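Local coordinates for protein lectin 2 (Agrocybe aegerita, PDB 4TQJ) that specifically recognises N-acetylglucosamine at the non-reducing ends of glycans, at residues Val13-Phe24 against Thr393-Asp402; Pro40-Ala48 against Lys90-Lys98. The protein carries 1 engineered substitution. All coordinates share one frame; numbering follows the deposited sequence.

Interaction 1 of 2, residues Val13-Phe24 against Thr393-Asp402; sequences VASRGFADIVGF and TTVCWMANLD
V13 spreads its two methyls over the other chain: CG2 rests on the carbonyl O of M398, while CG1 comes to 3.4 Å from OD1 of N400. That same OD1 accepts the N-H of A14 in a nearly straight bond (N to OD1 2.8 Å, 169° at the hydrogen), with the donor tilted from the amide plane. N400 is held at its other end too, because ND2 donates to one water bound to A14 O and, at longer range, to a second water that accepts from F18 N. A19 CB touches M398 CE at 3.7 Å; bends at chi2 and chi3 (both -58°) curl the methionine chain back to reach it.

From D20 onward the two chains run as antiparallel strands. D20 exchanges backbone bonds with A399, and its OD2 takes the N-H of L401 at 2.9 Å, nearly along the C-O axis. Two waters also lie by OD2, one of them doubtfully close, and pass on to D402, while OD1 is used by N34 N. Here the ring of a beta-propeller is closed: strand 395-399, from the C-terminal end, completes a four-stranded blade whose other strands, 20-25, 28-32 and 41-44, come from the N-terminal end, a molecular velcro.

I21 CG1 lies against M398 SD (3.8 Å). On the other face V22 sends CG2 to L401 CD2 at 3.9 Å, and its backbone N and O pair with O and N of W397. G23, bare of side chain, leaves its CA 4.1 Å from C396 SG. F24 pairs with V395 through the backbone, and its CE2 meets W397 CD1 edge to edge at 4.0 Å, while the indole N-H bonds R61 O.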
loop_
_atom_site.group_PDB
_atom_site.type_symbol
_atom_site.label_atom_id
_atom_site.label_comp_id
_atom_site.label_asym_id
_atom_site.label_seq_id
_atom_site.Cartn_x
_atom_site.Cartn_y
_atom_site.Cartn_z
ATOM N N VAL A 13 2.214 -12.939 5.767
ATOM C CA VAL A 13 1.776 -11.583 6.001
ATOM C C VAL A 13 2.978 -10.847 6.577
ATOM O O VAL A 13 3.685 -11.378 7.432
ATOM C CB VAL A 13 0.607 -11.548 6.996
ATOM C CG1 VAL A 13 0.229 -10.116 7.315
ATOM C CG2 VAL A 13 -0.597 -12.332 6.444
ATOM N N ALA A 14 3.229 -9.637 6.101
ATOM C CA ALA A 14 4.416 -8.905 6.534
ATOM C C ALA A 14 4.342 -8.630 8.042
ATOM O O ALA A 14 3.278 -8.283 8.561
ATOM C CB ALA A 14 4.536 -7.618 5.759
ATOM N N SER A 15 5.463 -8.811 8.740
ATOM C CA SER A 15 5.526 -8.551 10.174
ATOM C C SER A 15 5.391 -7.056 10.490
ATOM O O SER A 15 4.994 -6.669 11.590
ATOM C CB SER A 15 6.811 -9.130 10.781
ATOM O OG SER A 15 7.919 -8.266 10.593
ATOM N N ARG A 16 5.707 -6.218 9.511
ATOM C CA ARG A 16 5.551 -4.779 9.658
ATOM C C ARG A 16 4.778 -4.291 8.443
ATOM O O ARG A 16 5.285 -4.334 7.329
ATOM C CB ARG A 16 6.922 -4.101 9.757
ATOM C CG ARG A 16 6.864 -2.612 10.097
ATOM C CD ARG A 16 8.252 -1.995 10.326
ATOM N NE ARG A 16 8.139 -0.541 10.360
ATOM C CZ ARG A 16 8.173 0.196 11.463
ATOM N NH1 ARG A 16 8.369 -0.384 12.643
ATOM N NH2 ARG A 16 8.020 1.516 11.384
ATOM N N GLY A 17 3.535 -3.871 8.660
ATOM C CA GLY A 17 2.685 -3.413 7.581
ATOM C C GLY A 17 1.221 -3.219 7.966
ATOM O O GLY A 17 0.847 -3.201 9.146
ATOM N N PHE A 18 0.376 -3.070 6.956
ATOM C CA PHE A 18 -1.032 -2.833 7.202
ATOM C C PHE A 18 -1.822 -3.950 6.553
ATOM O O PHE A 18 -2.266 -3.830 5.410
ATOM C CB PHE A 18 -1.446 -1.468 6.661
ATOM C CG PHE A 18 -0.550 -0.346 7.111
ATOM C CD1 PHE A 18 -0.925 0.483 8.160
ATOM C CD2 PHE A 18 0.664 -0.125 6.495
ATOM C CE1 PHE A 18 -0.104 1.508 8.586
ATOM C CE2 PHE A 18 1.492 0.906 6.916
ATOM C CZ PHE A 18 1.108 1.719 7.965
ATOM N N ALA A 19 -1.979 -5.063 7.270
ATOM C CA ALA A 19 -2.652 -6.209 6.665
ATOM C C ALA A 19 -4.064 -5.878 6.178
ATOM O O ALA A 19 -4.828 -5.193 6.862
ATOM C CB ALA A 19 -2.674 -7.427 7.627
ATOM N N ASP A 20 -4.409 -6.384 4.995
ATOM C CA ASP A 20 -5.769 -6.280 4.469
ATOM C C ASP A 20 -6.566 -7.566 4.699
ATOM O O ASP A 20 -5.993 -8.625 4.899
ATOM C CB ASP A 20 -5.727 -5.996 2.956
ATOM C CG ASP A 20 -4.848 -4.818 2.605
ATOM O OD1 ASP A 20 -5.216 -3.680 2.945
ATOM O OD2 ASP A 20 -3.776 -5.034 1.997
ATOM N N ILE A 21 -7.892 -7.474 4.654
ATOM C CA ILE A 21 -8.747 -8.657 4.769
ATOM C C ILE A 21 -9.114 -9.119 3.379
ATOM O O ILE A 21 -9.547 -8.317 2.558
ATOM C CB ILE A 21 -10.070 -8.348 5.473
ATOM C CG1 ILE A 21 -9.817 -7.788 6.873
ATOM C CG2 ILE A 21 -10.951 -9.605 5.549
ATOM C CD1 ILE A 21 -11.062 -7.258 7.516
ATOM N N VAL A 22 -8.933 -10.402 3.106
ATOM C CA VAL A 22 -9.412 -10.966 1.849
ATOM C C VAL A 22 -10.359 -12.105 2.190
ATOM O O VAL A 22 -9.974 -13.071 2.855
ATOM C CB VAL A 22 -8.255 -11.428 0.948
ATOM C CG1 VAL A 22 -8.771 -12.200 -0.264
ATOM C CG2 VAL A 22 -7.409 -10.230 0.521
ATOM N N GLY A 23 -11.613 -11.960 1.778
ATOM C CA GLY A 23 -12.611 -12.965 2.054
ATOM C C GLY A 23 -13.125 -13.618 0.788
ATOM O O GLY A 23 -13.523 -12.927 -0.157
ATOM N N PHE A 24 -13.102 -14.945 0.746
ATOM C CA PHE A 24 -13.820 -15.660 -0.294
ATOM C C PHE A 24 -15.213 -15.941 0.244
ATOM O O PHE A 24 -15.448 -16.964 0.875
ATOM C CB PHE A 24 -13.103 -16.949 -0.673
ATOM C CG PHE A 24 -11.768 -16.719 -1.319
ATOM C CD1 PHE A 24 -11.654 -16.641 -2.704
ATOM C CD2 PHE A 24 -10.637 -16.537 -0.541
ATOM C CE1 PHE A 24 -10.420 -16.417 -3.305
ATOM C CE2 PHE A 24 -9.403 -16.313 -1.125
ATOM C CZ PHE A 24 -9.290 -16.250 -2.508
ATOM N N THR A 393 -18.041 -22.901 4.141
ATOM C CA THR A 393 -18.438 -22.402 2.831
ATOM C C THR A 393 -17.648 -21.166 2.386
ATOM O O THR A 393 -17.716 -20.765 1.229
ATOM C CB THR A 393 -19.925 -22.025 2.862
ATOM O OG1 THR A 393 -20.146 -21.107 3.936
ATOM C CG2 THR A 393 -20.780 -23.263 3.106
ATOM N N THR A 394 -16.920 -20.553 3.309
ATOM C CA THR A 394 -16.138 -19.356 3.008
ATOM C C THR A 394 -14.703 -19.550 3.480
ATOM O O THR A 394 -14.441 -20.396 4.324
ATOM C CB THR A 394 -16.705 -18.111 3.702
ATOM O OG1 THR A 394 -16.710 -18.309 5.127
ATOM C CG2 THR A 394 -18.131 -17.815 3.205
ATOM N N VAL A 395 -13.786 -18.771 2.912
ATOM C CA VAL A 395 -12.403 -18.717 3.359
ATOM C C VAL A 395 -12.067 -17.253 3.601
ATOM O O VAL A 395 -12.419 -16.393 2.793
ATOM C CB VAL A 395 -11.442 -19.251 2.278
ATOM C CG1 VAL A 395 -10.002 -19.294 2.810
ATOM C CG2 VAL A 395 -11.885 -20.601 1.795
ATOM N N CYS A 396 -11.419 -16.956 4.720
ATOM C CA CYS A 396 -10.920 -15.604 4.961
ATOM C C CYS A 396 -9.462 -15.635 5.328
ATOM O O CYS A 396 -9.018 -16.489 6.101
ATOM C CB CYS A 396 -11.652 -14.944 6.120
ATOM S SG CYS A 396 -13.299 -14.490 5.762
ATOM N N TRP A 397 -8.722 -14.676 4.799
ATOM C CA TRP A 397 -7.314 -14.556 5.093
ATOM C C TRP A 397 -6.999 -13.091 5.384
ATOM O O TRP A 397 -7.685 -12.184 4.893
ATOM C CB TRP A 397 -6.479 -14.948 3.874
ATOM C CG TRP A 397 -6.644 -16.340 3.304
ATOM C CD1 TRP A 397 -7.041 -16.659 2.031
ATOM C CD2 TRP A 397 -6.345 -17.587 3.951
ATOM N NE1 TRP A 397 -7.022 -18.019 1.854
ATOM C CE2 TRP A 397 -6.599 -18.613 3.015
ATOM C CE3 TRP A 397 -5.893 -17.935 5.230
ATOM C CZ2 TRP A 397 -6.423 -19.960 3.321
ATOM C CZ3 TRP A 397 -5.721 -19.271 5.534
ATOM C CH2 TRP A 397 -5.988 -20.269 4.585
ATOM N N MET A 398 -5.952 -12.858 6.162
ATOM C CA MET A 398 -5.287 -11.564 6.140
ATOM C C MET A 398 -4.178 -11.659 5.090
ATOM O O MET A 398 -3.576 -12.717 4.925
ATOM C CB MET A 398 -4.703 -11.213 7.512
ATOM C CG MET A 398 -5.733 -11.188 8.644
ATOM S SD MET A 398 -7.097 -10.023 8.380
ATOM C CE MET A 398 -6.228 -8.466 8.198
ATOM N N ALA A 399 -3.928 -10.563 4.372
ATOM C CA ALA A 399 -2.862 -10.508 3.372
ATOM C C ALA A 399 -2.477 -9.058 3.093
ATOM O O ALA A 399 -3.282 -8.162 3.280
ATOM C CB ALA A 399 -3.301 -11.186 2.083
ATOM N N ASN A 400 -1.240 -8.828 2.666
ATOM C CA ASN A 400 -0.836 -7.493 2.240
ATOM C C ASN A 400 -1.029 -7.371 0.733
ATOM O O ASN A 400 -0.220 -7.850 -0.066
ATOM C CB ASN A 400 0.609 -7.190 2.638
ATOM C CG ASN A 400 0.873 -7.457 4.117
ATOM O OD1 ASN A 400 1.233 -8.567 4.500
ATOM N ND2 ASN A 400 0.696 -6.439 4.945
ATOM N N LEU A 401 -2.131 -6.752 0.345
ATOM C CA LEU A 401 -2.439 -6.603 -1.066
ATOM C C LEU A 401 -1.348 -5.832 -1.786
ATOM O O LEU A 401 -1.031 -6.121 -2.929
ATOM C CB LEU A 401 -3.790 -5.922 -1.224
ATOM C CG LEU A 401 -4.880 -6.871 -0.734
ATOM C CD1 LEU A 401 -6.214 -6.173 -0.656
ATOM C CD2 LEU A 401 -4.944 -8.063 -1.674
ATOM N N ASP A 402 -0.769 -4.858 -1.096
ATOM C CA ASP A 402 0.373 -4.117 -1.611
ATOM C C ASP A 402 1.663 -4.578 -0.925
ATOM O O ASP A 402 2.057 -4.038 0.107
ATOM C CB ASP A 402 0.149 -2.618 -1.400
ATOM C CG ASP A 402 -0.900 -2.045 -2.345
ATOM O OD1 ASP A 402 -0.795 -2.284 -3.572
ATOM O OD2 ASP A 402 -1.831 -1.358 -1.864
HETATM O O HOH W 1 1.263 -6.466 7.815
HETATM O O HOH W 2 1.356 -3.409 4.305
HETATM O O HOH W 3 -3.600 -2.493 -0.060
HETATM O O HOH W 4 -1.927 -3.574 1.306
#

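Interaction 2 of 2, residues Pro40-Ala48 against Lys90-Lys98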
loop_
_atom_site.group_PDB
_atom_site.type_symbol
_atom_site.label_atom_id
_atom_site.label_comp_id
_atom_site.label_asym_id
_atom_site.label_seq_id
_atom_site.Cartn_x
_atom_site.Cartn_y
_atom_site.Cartn_z
ATOM N N PRO A 40 -16.306 -3.403 2.894
ATOM C CA PRO A 40 -16.116 -4.614 2.091
ATOM C C PRO A 40 -16.396 -4.290 0.629
ATOM O O PRO A 40 -17.383 -3.618 0.342
ATOM C CB PRO A 40 -17.189 -5.558 2.632
ATOM C CG PRO A 40 -18.280 -4.646 3.116
ATOM C CD PRO A 40 -17.551 -3.443 3.680
ATOM N N PHE A 41 -15.529 -4.743 -0.270
ATOM C CA PHE A 41 -15.669 -4.463 -1.691
ATOM C C PHE A 41 -15.749 -5.768 -2.474
ATOM O O PHE A 41 -14.800 -6.549 -2.496
ATOM C CB PHE A 41 -14.486 -3.614 -2.164
ATOM C CG PHE A 41 -14.458 -3.372 -3.643
ATOM C CD1 PHE A 41 -13.323 -3.679 -4.384
ATOM C CD2 PHE A 41 -15.553 -2.821 -4.295
ATOM C CE1 PHE A 41 -13.283 -3.445 -5.755
ATOM C CE2 PHE A 41 -15.526 -2.592 -5.668
ATOM C CZ PHE A 41 -14.394 -2.906 -6.396
ATOM N N LEU A 42 -16.887 -6.014 -3.116
ATOM C CA LEU A 42 -17.029 -7.216 -3.932
ATOM C C LEU A 42 -16.192 -7.093 -5.200
ATOM O O LEU A 42 -16.653 -6.551 -6.202
ATOM C CB LEU A 42 -18.490 -7.465 -4.280
ATOM C CG LEU A 42 -18.779 -8.740 -5.075
ATOM C CD1 LEU A 42 -18.289 -9.962 -4.316
ATOM C CD2 LEU A 42 -20.273 -8.863 -5.377
ATOM N N ALA A 43 -14.964 -7.608 -5.156
ATOM C CA ALA A 43 -14.008 -7.379 -6.238
ATOM C C ALA A 43 -14.119 -8.338 -7.433
ATOM O O ALA A 43 -13.774 -7.959 -8.553
ATOM C CB ALA A 43 -12.574 -7.365 -5.691
ATOM N N VAL A 44 -14.586 -9.566 -7.192
ATOM C CA VAL A 44 -14.676 -10.589 -8.235
ATOM C C VAL A 44 -15.833 -11.540 -7.968
ATOM O O VAL A 44 -15.892 -12.172 -6.902
ATOM C CB VAL A 44 -13.388 -11.449 -8.304
ATOM C CG1 VAL A 44 -13.545 -12.566 -9.331
ATOM C CG2 VAL A 44 -12.187 -10.589 -8.628
ATOM N N LYS A 45 -16.749 -11.644 -8.927
ATOM C CA LYS A 45 -17.891 -12.545 -8.809
ATOM C C LYS A 45 -17.508 -13.944 -9.256
ATOM O O LYS A 45 -17.941 -14.425 -10.307
ATOM C CB LYS A 45 -19.082 -12.030 -9.624
ATOM C CG LYS A 45 -19.753 -10.805 -9.009
ATOM C CD LYS A 45 -20.816 -10.212 -9.928
ATOM C CE LYS A 45 -21.653 -9.160 -9.203
ATOM N NZ LYS A 45 -20.824 -8.092 -8.580
ATOM N N ASN A 46 -16.679 -14.590 -8.449
ATOM C CA ASN A 46 -16.186 -15.914 -8.750
ATOM C C ASN A 46 -15.417 -16.418 -7.522
ATOM O O ASN A 46 -15.393 -15.741 -6.502
ATOM C CB ASN A 46 -15.302 -15.868 -9.997
ATOM C CG ASN A 46 -15.335 -17.170 -10.788
ATOM O OD1 ASN A 46 -15.274 -18.257 -10.217
ATOM N ND2 ASN A 46 -15.438 -17.062 -12.112
ATOM N N PHE A 47 -14.813 -17.598 -7.608
ATOM C CA PHE A 47 -14.067 -18.149 -6.477
ATOM C C PHE A 47 -14.935 -18.321 -5.232
ATOM O O PHE A 47 -14.444 -18.218 -4.115
ATOM C CB PHE A 47 -12.896 -17.235 -6.124
ATOM C CG PHE A 47 -11.905 -17.070 -7.228
ATOM C CD1 PHE A 47 -11.025 -18.094 -7.542
ATOM C CD2 PHE A 47 -11.836 -15.883 -7.947
ATOM C CE1 PHE A 47 -10.090 -17.940 -8.561
ATOM C CE2 PHE A 47 -10.913 -15.727 -8.965
ATOM C CZ PHE A 47 -10.038 -16.756 -9.270
ATOM N N ALA A 48 -16.218 -18.603 -5.421
ATOM C CA ALA A 48 -17.160 -18.571 -4.310
ATOM C C ALA A 48 -18.139 -19.749 -4.294
ATOM O O ALA A 48 -18.377 -20.391 -5.322
ATOM C CB ALA A 48 -17.921 -17.248 -4.321
ATOM N N LYS A 90 -4.541 -0.504 -9.164
ATOM C CA LYS A 90 -5.461 0.507 -8.632
ATOM C C LYS A 90 -6.813 -0.070 -8.213
ATOM O O LYS A 90 -7.827 0.169 -8.867
ATOM C CB LYS A 90 -5.663 1.653 -9.628
ATOM C CG LYS A 90 -5.289 1.317 -11.061
ATOM C CD LYS A 90 -4.588 2.501 -11.737
ATOM C CE LYS A 90 -3.987 2.118 -13.091
ATOM N NZ LYS A 90 -5.030 1.735 -14.095
ATOM N N ASN A 91 -6.806 -0.828 -7.120
ATOM C CA ASN A 91 -8.014 -1.402 -6.519
ATOM C C ASN A 91 -9.014 -2.036 -7.478
ATOM O O ASN A 91 -10.225 -1.910 -7.284
ATOM C CB ASN A 91 -8.734 -0.384 -5.622
ATOM C CG ASN A 91 -9.544 -1.056 -4.520
ATOM O OD1 ASN A 91 -9.122 -2.073 -3.952
ATOM N ND2 ASN A 91 -10.713 -0.502 -4.218
ATOM N N THR A 92 -8.509 -2.726 -8.498
ATOM C CA THR A 92 -9.354 -3.464 -9.431
ATOM C C THR A 92 -8.787 -4.858 -9.694
ATOM O O THR A 92 -7.592 -5.000 -9.951
ATOM C CB THR A 92 -9.471 -2.732 -10.787
ATOM O OG1 THR A 92 -9.999 -1.412 -10.589
ATOM C CG2 THR A 92 -10.364 -3.507 -11.742
ATOM N N PHE A 93 -9.649 -5.875 -9.656
ATOM C CA PHE A 93 -9.239 -7.256 -9.900
ATOM C C PHE A 93 -9.937 -7.822 -11.127
ATOM O O PHE A 93 -11.148 -7.677 -11.275
ATOM C CB PHE A 93 -9.555 -8.131 -8.689
ATOM C CG PHE A 93 -8.718 -7.817 -7.478
ATOM C CD1 PHE A 93 -7.613 -8.594 -7.163
ATOM C CD2 PHE A 93 -9.033 -6.744 -6.657
ATOM C CE1 PHE A 93 -6.840 -8.309 -6.053
ATOM C CE2 PHE A 93 -8.258 -6.450 -5.547
ATOM C CZ PHE A 93 -7.159 -7.233 -5.245
ATOM N N ALA A 94 -9.175 -8.472 -12.002
ATOM C CA ALA A 94 -9.729 -9.019 -13.237
ATOM C C ALA A 94 -10.863 -9.991 -12.966
ATOM O O ALA A 94 -10.745 -10.878 -12.129
ATOM C CB ALA A 94 -8.639 -9.688 -14.076
ATOM N N ASP A 95 -11.958 -9.818 -13.693
ATOM C CA ASP A 95 -13.134 -10.668 -13.561
ATOM C C ASP A 95 -13.841 -10.694 -14.910
ATOM O O ASP A 95 -14.264 -9.648 -15.403
ATOM C CB ASP A 95 -14.060 -10.109 -12.467
ATOM C CG ASP A 95 -15.340 -10.918 -12.301
ATOM O OD1 ASP A 95 -15.385 -12.066 -12.794
ATOM O OD2 ASP A 95 -16.295 -10.410 -11.666
ATOM N N PRO A 96 -13.985 -11.885 -15.512
ATOM C CA PRO A 96 -13.637 -13.201 -14.959
ATOM C C PRO A 96 -12.132 -13.447 -14.897
ATOM O O PRO A 96 -11.368 -12.780 -15.601
ATOM C CB PRO A 96 -14.285 -14.178 -15.949
ATOM C CG PRO A 96 -14.298 -13.446 -17.232
ATOM C CD PRO A 96 -14.522 -11.991 -16.878
ATOM N N PRO A 97 -11.710 -14.405 -14.059
ATOM C CA PRO A 97 -10.290 -14.742 -13.927
ATOM C C PRO A 97 -9.800 -15.531 -15.142
ATOM O O PRO A 97 -10.615 -16.006 -15.929
ATOM C CB PRO A 97 -10.263 -15.614 -12.674
ATOM C CG PRO A 97 -11.601 -16.271 -12.656
ATOM C CD PRO A 97 -12.563 -15.254 -13.209
ATOM N N LYS A 98 -8.486 -15.664 -15.286
ATOM C CA LYS A 98 -7.901 -16.402 -16.406
ATOM C C LYS A 98 -7.253 -17.707 -15.941
ATOM O O LYS A 98 -6.561 -17.732 -14.927
ATOM C CB LYS A 98 -6.864 -15.529 -17.113
ATOM C CG LYS A 98 -6.291 -16.130 -18.388
ATOM C CD LYS A 98 -5.258 -15.198 -19.007
ATOM C CE LYS A 98 -4.589 -15.830 -20.224
ATOM N NZ LYS A 98 -3.451 -14.998 -20.711
HETATM O O HOH W 5 -12.329 -5.600 -8.743
HETATM O O HOH W 6 -15.809 -7.142 -10.899
#
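D95 carries its carboxylate opposite its own backbone N (chi1 178°), which swings OD2 across to the N-H of K45. V44 has CG1 likewise opposite its N and CG2 beside it, a torsion that aims CG1 at the D95 carboxyl carbon and CG2 at CB of F93, 3.6 Å away. The contact joins neighbouring blades of the propeller, setting outer strand 41-44 of one against the loop that leads into outer strand 98-101 of the next.

The K45 N to D95 OD2 bond measures 3.0 Å and is fairly straight (165°), but the donor sits above the carboxylate, 60° out of its plane. K45 is the centre of an inverse gamma turn. The acid's bond is to the backbone N-H of this turn, not to the ammonium, whose NZ stays 6.0 Å from D95 OD2. A water links A43 O to F93 N, donating to the first and accepting from the second. Beside it A43 CB presses on CD2 of the F93 ring at 3.7 Å.

At one end of the contact F41 and N91 lie antiparallel past each other, ring and amide planes inclined, with F41 CE1 3.7 Å from N91 O; the side-chain ND2 of N91 donates to G347 O of the second subunit. At the other end P97, in a loop kinked by the cis peptide before P96, packs its CB against F47 CZ (3.6 Å). N46 points its amide across the same proline: OD1 accepts F47 N, on a lone pair, and W54 NE1, while ND2 lies 3.6 Å from P97 CD.

How the interactions relate
Interaction 1 closes a blade from within, and interaction 2 fastens the outer edge of that blade to the next one; their centres are about 15 Å apart. The two meet directly: F24 CD1 packs on F47 O at 3.5 Å, and L401 CD2 lies 4.3 Å from F93 CZ. Strand 28-32 lies between 20-25 and 41-44, so both contacts share one sheet, and along the chain 40-48 and 90-98 are nested inside the loop closed by 13-24 and 393-402. The dimer joins them again: R16 NH2 of one subunit donates to N91 O of the other, linking segment 13-24 of each copy to segment 90-98 of its partner.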